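PDB 5LQ5: putative phosphonate binding protein for ABC transporter from Prochlorococcus marinus str. MIT 9301, which binds inorganic phosphite strongly, and methylphosphonate and phosphate only very weakly, probably as the solute-binding component of an ABC transporter. Local coordinates for residues 22-27 with 38-43; 52-57 with 72-77; 90-95 with 201-206. All blocks are in the same frame, centred on the assembly; numbering follows the deposited sequence.

Overall arrangement
The chain illustrates how a two-lobed periplasmic binding protein is assembled from short local closures and one long one. From the N terminus, contact 1 closes first, bringing strand 37-40 back along helix 16-34 at the outer edge of the six-stranded sheet. Contact 2 follows, joining the C-terminal ends of helices 46-54 and 65-74, which pack beside the same sheet. Contact 3 opens after both and spans more than a hundred residues, pairing the two linkers that run between the lobes next to bound phosphite. The three lie in series, none enclosing or crossing another; the centre of contact 3 is about 25 Å from each of the others.

Contact 1 of 3, residues 22-27 with 38-43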
# COMPACT_ATOMS: atom_id res chain seq x y z
N ARG A 22 9.78 -8.86 5.76
CA ARG A 22 9.75 -8.63 4.31
C ARG A 22 10.94 -7.80 3.86
O ARG A 22 11.69 -8.22 2.94
CB ARG A 22 8.46 -7.90 3.91
CG ARG A 22 8.32 -7.69 2.43
CD ARG A 22 6.89 -7.67 2.05
NE ARG A 22 6.29 -6.39 2.30
CZ ARG A 22 5.01 -6.13 2.06
NH1 ARG A 22 4.20 -7.09 1.63
NH2 ARG A 22 4.55 -4.90 2.27
N PHE A 23 11.08 -6.62 4.44
CA PHE A 23 12.06 -5.66 3.89
C PHE A 23 13.49 -5.95 4.28
O PHE A 23 14.42 -5.66 3.53
CB PHE A 23 11.61 -4.22 4.14
CG PHE A 23 10.39 -3.89 3.35
CD1 PHE A 23 10.44 -3.77 1.96
CD2 PHE A 23 9.16 -3.76 3.99
CE1 PHE A 23 9.30 -3.56 1.24
CE2 PHE A 23 8.01 -3.51 3.26
CZ PHE A 23 8.08 -3.42 1.89
N ASN A 24 13.67 -6.62 5.40
CA ASN A 24 15.03 -7.10 5.75
C ASN A 24 15.45 -8.24 4.79
O ASN A 24 16.62 -8.26 4.33
CB ASN A 24 15.12 -7.56 7.20
CG ASN A 24 15.08 -6.42 8.21
OD1 ASN A 24 15.52 -5.29 7.95
ND2 ASN A 24 14.60 -6.72 9.42
N LEU A 25 14.55 -9.16 4.48
CA LEU A 25 14.91 -10.27 3.55
C LEU A 25 15.21 -9.74 2.13
O LEU A 25 16.18 -10.12 1.48
CB LEU A 25 13.80 -11.31 3.46
CG LEU A 25 13.65 -12.26 4.63
CD1 LEU A 25 12.40 -13.10 4.44
CD2 LEU A 25 14.89 -13.15 4.78
N PHE A 26 14.38 -8.80 1.69
CA PHE A 26 14.56 -8.11 0.40
C PHE A 26 15.93 -7.42 0.34
O PHE A 26 16.69 -7.58 -0.63
CB PHE A 26 13.44 -7.07 0.24
CG PHE A 26 13.49 -6.30 -1.06
CD1 PHE A 26 12.99 -6.83 -2.23
CD2 PHE A 26 14.03 -5.02 -1.08
CE1 PHE A 26 13.04 -6.12 -3.43
CE2 PHE A 26 14.10 -4.30 -2.26
CZ PHE A 26 13.59 -4.84 -3.43
N SER A 27 16.23 -6.67 1.38
CA SER A 27 17.49 -5.91 1.47
C SER A 27 18.71 -6.81 1.40
O SER A 27 19.69 -6.51 0.74
CB SER A 27 17.52 -5.04 2.73
OG SER A 27 16.52 -4.02 2.63
N VAL A 38 22.99 -2.60 1.95
CA VAL A 38 21.56 -2.28 1.86
C VAL A 38 20.94 -2.41 3.26
O VAL A 38 21.18 -3.40 3.97
CB VAL A 38 20.82 -3.19 0.86
CG1 VAL A 38 19.41 -2.68 0.63
CG2 VAL A 38 21.54 -3.25 -0.49
N LYS A 39 20.11 -1.45 3.64
CA LYS A 39 19.51 -1.40 4.98
C LYS A 39 18.05 -0.93 4.88
O LYS A 39 17.78 0.08 4.25
CB LYS A 39 20.32 -0.42 5.84
CG LYS A 39 19.87 -0.21 7.28
CD LYS A 39 20.34 -1.31 8.20
CE LYS A 39 20.11 -0.90 9.65
NZ LYS A 39 19.60 -2.04 10.45
N TYR A 40 17.14 -1.70 5.47
CA TYR A 40 15.72 -1.27 5.61
C TYR A 40 15.61 -0.31 6.79
O TYR A 40 16.05 -0.61 7.91
CB TYR A 40 14.78 -2.46 5.77
CG TYR A 40 13.37 -2.10 6.24
CD1 TYR A 40 12.59 -1.16 5.56
CD2 TYR A 40 12.80 -2.76 7.35
CE1 TYR A 40 11.32 -0.85 5.99
CE2 TYR A 40 11.53 -2.45 7.77
CZ TYR A 40 10.79 -1.48 7.08
OH TYR A 40 9.51 -1.14 7.49
N ILE A 41 15.02 0.84 6.54
CA ILE A 41 14.83 1.92 7.53
C ILE A 41 13.32 2.14 7.74
O ILE A 41 12.71 2.83 6.93
CB ILE A 41 15.47 3.25 7.05
CG1 ILE A 41 16.91 3.07 6.57
CG2 ILE A 41 15.36 4.33 8.10
CD1 ILE A 41 17.87 2.51 7.59
N PRO A 42 12.73 1.62 8.84
CA PRO A 42 11.30 1.87 9.12
C PRO A 42 10.95 3.35 9.32
O PRO A 42 11.78 4.14 9.73
CB PRO A 42 11.03 1.07 10.41
CG PRO A 42 12.14 0.09 10.49
CD PRO A 42 13.33 0.79 9.90
N VAL A 43 9.70 3.68 9.00
CA VAL A 43 9.14 5.01 9.28
C VAL A 43 7.86 4.91 10.08
O VAL A 43 7.20 3.88 10.07
CB VAL A 43 8.90 5.78 7.98
CG1 VAL A 43 10.23 6.00 7.27
CG2 VAL A 43 7.84 5.07 7.11
O HOH W 1 17.86 -4.26 6.66
O HOH W 2 15.91 -2.95 9.40
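Helix 22-27 runs back against strand 38-40, S27 beside V38 and N24 beside Y40, with the two short axes 7.5 Å apart at closest approach and almost exactly antiparallel (176°). This is the geometry of a beta-alpha-beta unit, here strand 5-10, helix 16-34 and strand 37-40: the connecting helix packs on the sheet that its two flanking strands help to build. Y40 has the largest share of the packing. Its CG lies anti to the backbone N (chi1 166°), which lays the ring alongside the helix, where CB of F23 sits over one face, 3.5 Å from the ring centroid, in a CH-pi contact. The F23 ring itself meets the tyrosine obliquely, planes 36° apart. On the opposite face of the Y40 ring lies N of P42, offset toward the rim, so the ring is sandwiched between the helix and the chain that leaves the strand. Its hydroxyl is hydrogen-bonded to NE2 of Q16, a residue of the same helix.

No hydrogen bond crosses directly; water does the work. N24 brings OD1 to the edge of the Y40 ring, and this oxygen accepts from two waters. One, 2.9 Å from N24 OD1, receives the N-H of Y40; the other donates to Y40 O at 2.8 Å. The backbone of K39, by contrast, is bonded to L6 and V8 of strand 5-10, the neighbour within the sheet.

Farther along the helix, CB of S27 rests on CG1 of V38 at 3.7 Å. The serine hydroxyl turns back into its own helix: F23 O accepts S27 OG at 2.8 Å and S27 N at 3.0 Å, from opposite faces of the carbonyl plane.

Contact 2 of 3, residues 52-57 with 72-77; sequences GFRTKD and RLQTPN
The C-terminal ends of helices 46-54 and 65-74 meet here, with T75, the first residue to leave helical geometry after the second helix, wedged against F53 and R54 of the first. The threonine uses both branches. Its CG2, anti to the backbone N, touches F53 CE2 at 3.6 Å, while OG1 comes to the edge of the same ring, 3.6 Å from F53 CD2, and presses on R54 with 3.4 Å between OG1 and CA. The hydroxyl is hydrogen-bonded to A71 O in the preceding helical turn, and makes no hydrogen bond across the contact.

The first helix ends in a Schellman motif. K56 takes a positive phi (71°), K56 N bonds to F53 O at 3.1 Å, and a weak bond runs from D57 N to G52 O. F53 O also accepts from NE2 of Q211. Both helices pack on the six-stranded sheet of their lobe: F53 and R72 each touch V209 of strand 207-210, so the two helix ends are neighbours over the same strand.

On the more exposed side, R54 and Q74 cross each other. The arginine is extended through its first two torsions, which carries CD to 3.5 Å from Q74 OE1; the bend at chi3 (61°) then sets where NE and the guanidinium go. The amide and guanidinium planes stand 85° apart, and although OE1 lies near the guanidinium plane at its edge, 3.7 Å from R54 NE, no hydrogen bond forms. Q74 OE1 is covered by this contact without any polar partner in the model.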
# COMPACT_ATOMS: atom_id res chain seq x y z
N GLY A 52 10.73 11.20 3.88
CA GLY A 52 12.05 10.55 3.96
C GLY A 52 12.65 10.37 2.56
O GLY A 52 13.85 10.45 2.33
N PHE A 53 11.77 10.13 1.60
CA PHE A 53 12.20 10.00 0.20
C PHE A 53 12.64 11.39 -0.29
O PHE A 53 13.74 11.53 -0.85
CB PHE A 53 11.12 9.39 -0.67
CG PHE A 53 11.57 9.06 -2.06
CD1 PHE A 53 12.30 7.90 -2.32
CD2 PHE A 53 11.36 9.93 -3.10
CE1 PHE A 53 12.73 7.61 -3.60
CE2 PHE A 53 11.80 9.66 -4.37
CZ PHE A 53 12.51 8.51 -4.63
N ARG A 54 11.80 12.41 -0.06
CA ARG A 54 12.12 13.78 -0.47
C ARG A 54 13.46 14.26 0.11
O ARG A 54 14.23 14.91 -0.62
CB ARG A 54 10.99 14.74 -0.10
CG ARG A 54 11.25 16.18 -0.55
CD ARG A 54 10.20 17.13 -0.03
NE ARG A 54 10.12 17.19 1.43
CZ ARG A 54 10.90 17.91 2.23
NH1 ARG A 54 11.91 18.66 1.75
NH2 ARG A 54 10.68 17.87 3.54
N THR A 55 13.73 13.95 1.39
CA THR A 55 14.99 14.40 2.06
C THR A 55 16.19 13.48 1.80
O THR A 55 17.27 13.68 2.34
CB THR A 55 14.83 14.56 3.59
OG1 THR A 55 14.47 13.30 4.15
CG2 THR A 55 13.78 15.61 3.88
N LYS A 56 15.98 12.41 1.05
CA LYS A 56 17.06 11.46 0.66
C LYS A 56 17.55 10.61 1.84
O LYS A 56 18.65 10.03 1.81
CB LYS A 56 18.21 12.17 -0.08
CG LYS A 56 17.68 12.95 -1.28
CD LYS A 56 18.73 13.24 -2.34
CE LYS A 56 18.22 14.28 -3.33
NZ LYS A 56 16.94 13.91 -4.02
N ASP A 57 16.72 10.50 2.85
CA ASP A 57 16.93 9.53 3.92
C ASP A 57 16.59 8.12 3.47
O ASP A 57 17.01 7.16 4.11
CB ASP A 57 16.10 9.88 5.16
CG ASP A 57 16.66 11.08 5.93
OD1 ASP A 57 16.90 10.91 7.14
OD2 ASP A 57 16.86 12.17 5.37
N ARG A 72 6.83 11.36 -5.96
CA ARG A 72 7.40 11.75 -7.26
C ARG A 72 7.11 13.22 -7.65
O ARG A 72 7.92 13.85 -8.31
CB ARG A 72 6.97 10.72 -8.32
CG ARG A 72 7.72 9.42 -8.11
CD ARG A 72 7.46 8.30 -9.09
NE ARG A 72 6.11 7.69 -8.95
CZ ARG A 72 5.08 8.02 -9.72
NH1 ARG A 72 3.91 7.42 -9.53
NH2 ARG A 72 5.22 8.93 -10.68
N LEU A 73 6.01 13.77 -7.17
CA LEU A 73 5.74 15.18 -7.35
C LEU A 73 6.70 16.04 -6.51
O LEU A 73 7.18 17.06 -6.97
CB LEU A 73 4.28 15.51 -7.03
CG LEU A 73 3.26 15.02 -8.05
CD1 LEU A 73 1.86 15.13 -7.45
CD2 LEU A 73 3.37 15.78 -9.40
N GLN A 74 6.93 15.63 -5.26
CA GLN A 74 7.81 16.34 -4.31
C GLN A 74 9.28 16.17 -4.63
O GLN A 74 10.10 16.95 -4.21
CB GLN A 74 7.56 15.87 -2.87
CG GLN A 74 6.22 16.26 -2.28
CD GLN A 74 6.30 16.38 -0.76
OE1 GLN A 74 7.07 15.68 -0.13
NE2 GLN A 74 5.53 17.30 -0.19
N THR A 75 9.59 15.10 -5.34
CA THR A 75 10.94 14.65 -5.63
C THR A 75 11.11 14.40 -7.14
O THR A 75 11.07 13.25 -7.59
CB THR A 75 11.27 13.35 -4.85
OG1 THR A 75 10.69 13.43 -3.54
CG2 THR A 75 12.76 13.13 -4.73
N PRO A 76 11.31 15.48 -7.93
CA PRO A 76 11.48 15.38 -9.35
C PRO A 76 12.58 14.45 -9.84
O PRO A 76 13.61 14.23 -9.19
CB PRO A 76 11.79 16.82 -9.79
CG PRO A 76 11.33 17.67 -8.69
CD PRO A 76 11.47 16.87 -7.45
N ASN A 77 12.30 13.82 -10.97
CA ASN A 77 13.29 13.02 -11.70
C ASN A 77 13.64 11.72 -10.98
O ASN A 77 14.65 11.07 -11.24
CB ASN A 77 14.53 13.87 -12.00
CG ASN A 77 14.17 15.10 -12.79
OD1 ASN A 77 14.44 16.22 -12.38
ND2 ASN A 77 13.46 14.90 -13.90

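Contact 3 of 3, residues 90-95 with 201-206. With PO3 (phosphite ion), chain B.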
# COMPACT_ATOMS: atom_id res chain seq x y z
N PHE A 90 -5.60 -3.78 -8.93
CA PHE A 90 -5.67 -3.89 -7.47
C PHE A 90 -7.11 -3.57 -7.02
O PHE A 90 -7.80 -2.80 -7.65
CB PHE A 90 -4.65 -2.96 -6.80
CG PHE A 90 -4.18 -3.45 -5.46
CD1 PHE A 90 -3.21 -4.43 -5.40
CD2 PHE A 90 -4.72 -2.99 -4.26
CE1 PHE A 90 -2.80 -4.97 -4.22
CE2 PHE A 90 -4.29 -3.52 -3.05
CZ PHE A 90 -3.33 -4.53 -3.03
N LYS A 91 -7.49 -4.15 -5.89
CA LYS A 91 -8.83 -3.99 -5.31
C LYS A 91 -8.80 -3.76 -3.80
O LYS A 91 -7.89 -4.20 -3.10
CB LYS A 91 -9.71 -5.22 -5.59
CG LYS A 91 -9.89 -5.50 -7.05
CD LYS A 91 -10.59 -6.85 -7.21
CE LYS A 91 -10.87 -7.14 -8.67
NZ LYS A 91 -11.68 -8.39 -8.78
N SER A 92 -9.84 -3.06 -3.33
CA SER A 92 -10.13 -2.96 -1.92
C SER A 92 -11.29 -3.87 -1.56
O SER A 92 -12.10 -4.27 -2.42
CB SER A 92 -10.51 -1.54 -1.53
OG SER A 92 -9.50 -0.59 -1.87
N VAL A 93 -11.40 -4.11 -0.27
CA VAL A 93 -12.58 -4.69 0.35
C VAL A 93 -13.14 -3.76 1.42
O VAL A 93 -12.40 -3.04 2.13
CB VAL A 93 -12.33 -6.08 0.96
CG1 VAL A 93 -11.93 -7.05 -0.14
CG2 VAL A 93 -11.27 -6.06 2.09
N PHE A 94 -14.45 -3.73 1.46
CA PHE A 94 -15.19 -3.23 2.58
C PHE A 94 -15.56 -4.41 3.47
O PHE A 94 -16.06 -5.43 2.98
CB PHE A 94 -16.45 -2.50 2.15
CG PHE A 94 -16.19 -1.14 1.52
CD1 PHE A 94 -16.43 0.03 2.22
CD2 PHE A 94 -15.72 -1.03 0.23
CE1 PHE A 94 -16.23 1.27 1.62
CE2 PHE A 94 -15.49 0.20 -0.37
CZ PHE A 94 -15.74 1.36 0.33
N VAL A 95 -15.32 -4.28 4.76
CA VAL A 95 -15.64 -5.28 5.76
C VAL A 95 -16.55 -4.70 6.83
O VAL A 95 -16.49 -3.47 7.13
CB VAL A 95 -14.41 -5.91 6.40
CG1 VAL A 95 -13.54 -6.58 5.37
CG2 VAL A 95 -13.61 -4.93 7.22
N PRO A 201 -14.21 -2.25 -7.71
CA PRO A 201 -13.53 -2.28 -8.99
C PRO A 201 -12.01 -2.13 -8.86
O PRO A 201 -11.50 -1.76 -7.79
CB PRO A 201 -14.11 -1.06 -9.72
CG PRO A 201 -15.43 -0.82 -9.11
CD PRO A 201 -15.20 -1.16 -7.66
N GLU A 202 -11.33 -2.44 -9.94
CA GLU A 202 -9.86 -2.40 -10.03
C GLU A 202 -9.30 -1.01 -10.26
O GLU A 202 -9.95 -0.15 -10.87
CB GLU A 202 -9.35 -3.28 -11.19
CG GLU A 202 -9.69 -4.76 -11.04
CD GLU A 202 -9.84 -5.51 -12.35
OE1 GLU A 202 -10.31 -4.94 -13.36
OE2 GLU A 202 -9.49 -6.71 -12.38
N TYR A 203 -8.07 -0.82 -9.79
CA TYR A 203 -7.31 0.42 -9.94
C TYR A 203 -5.81 0.06 -9.80
O TYR A 203 -5.47 -1.05 -9.44
CB TYR A 203 -7.76 1.51 -8.90
CG TYR A 203 -7.76 0.99 -7.50
CD1 TYR A 203 -6.57 0.98 -6.77
CD2 TYR A 203 -8.92 0.44 -6.92
CE1 TYR A 203 -6.53 0.47 -5.49
CE2 TYR A 203 -8.89 -0.07 -5.63
CZ TYR A 203 -7.68 -0.07 -4.92
OH TYR A 203 -7.61 -0.59 -3.65
N VAL A 204 -4.92 1.03 -10.04
CA VAL A 204 -3.46 0.79 -9.93
C VAL A 204 -3.00 1.11 -8.50
O VAL A 204 -3.52 2.03 -7.89
CB VAL A 204 -2.64 1.62 -10.94
CG1 VAL A 204 -2.62 3.09 -10.59
CG2 VAL A 204 -1.23 1.10 -11.01
N ASP A 205 -2.00 0.40 -7.98
CA ASP A 205 -1.57 0.65 -6.60
C ASP A 205 -0.04 0.60 -6.42
O ASP A 205 0.67 1.56 -6.77
CB ASP A 205 -2.36 -0.21 -5.60
CG ASP A 205 -2.29 0.34 -4.15
OD1 ASP A 205 -1.51 1.30 -3.88
OD2 ASP A 205 -3.09 -0.13 -3.30
N TYR A 206 0.47 -0.46 -5.79
CA TYR A 206 1.81 -0.40 -5.25
C TYR A 206 2.91 -0.42 -6.29
O TYR A 206 2.76 -1.02 -7.36
CB TYR A 206 2.06 -1.55 -4.28
CG TYR A 206 1.25 -1.55 -3.01
CD1 TYR A 206 1.84 -1.15 -1.82
CD2 TYR A 206 -0.06 -2.00 -2.96
CE1 TYR A 206 1.15 -1.17 -0.62
CE2 TYR A 206 -0.79 -2.02 -1.76
CZ TYR A 206 -0.17 -1.63 -0.59
OH TYR A 206 -0.93 -1.68 0.59
P PO3 B . -1.88 1.66 -0.24
O1 PO3 B . -3.03 0.92 -1.00
O2 PO3 B . -1.60 3.14 -0.74
O3 PO3 B . -2.11 1.61 1.30
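F90 pairs with Y203 in a single antiparallel, hydrogen-bonded bridge: F90 N donates to Y203 O at 2.8 Å and Y203 N to F90 O at 2.9 Å. The F90 ring takes the edge of Y206 on one face in a T-shaped pair, planes 66° apart, and its CD2 lies 3.4 Å from D205 OD2. Next, K91 runs side by side with E202, CE to CG 3.6 Å; their charged ends do not come close enough for a salt bridge. At S92, OG accepts a 2.6 Å hydrogen bond from Y203 OH and is also bonded to S128 O. The tyrosine gets there because its CG sits between the backbone N and carbonyl carbon (chi1 52°), folding the ring across F90 O, which lies over the ring centre. F90 thus backs D205 and Y206, two residues of the phosphite pocket. D205 OD2 approaches phosphite O1 to 2.5 Å, short enough that one of the two is probably protonated, while G65 N grips D205 OD1 and D13 holds Y206 OH. Paired linkers beside a ligand bound between two lobes are typical of the hinge region of periplasmic binding proteins.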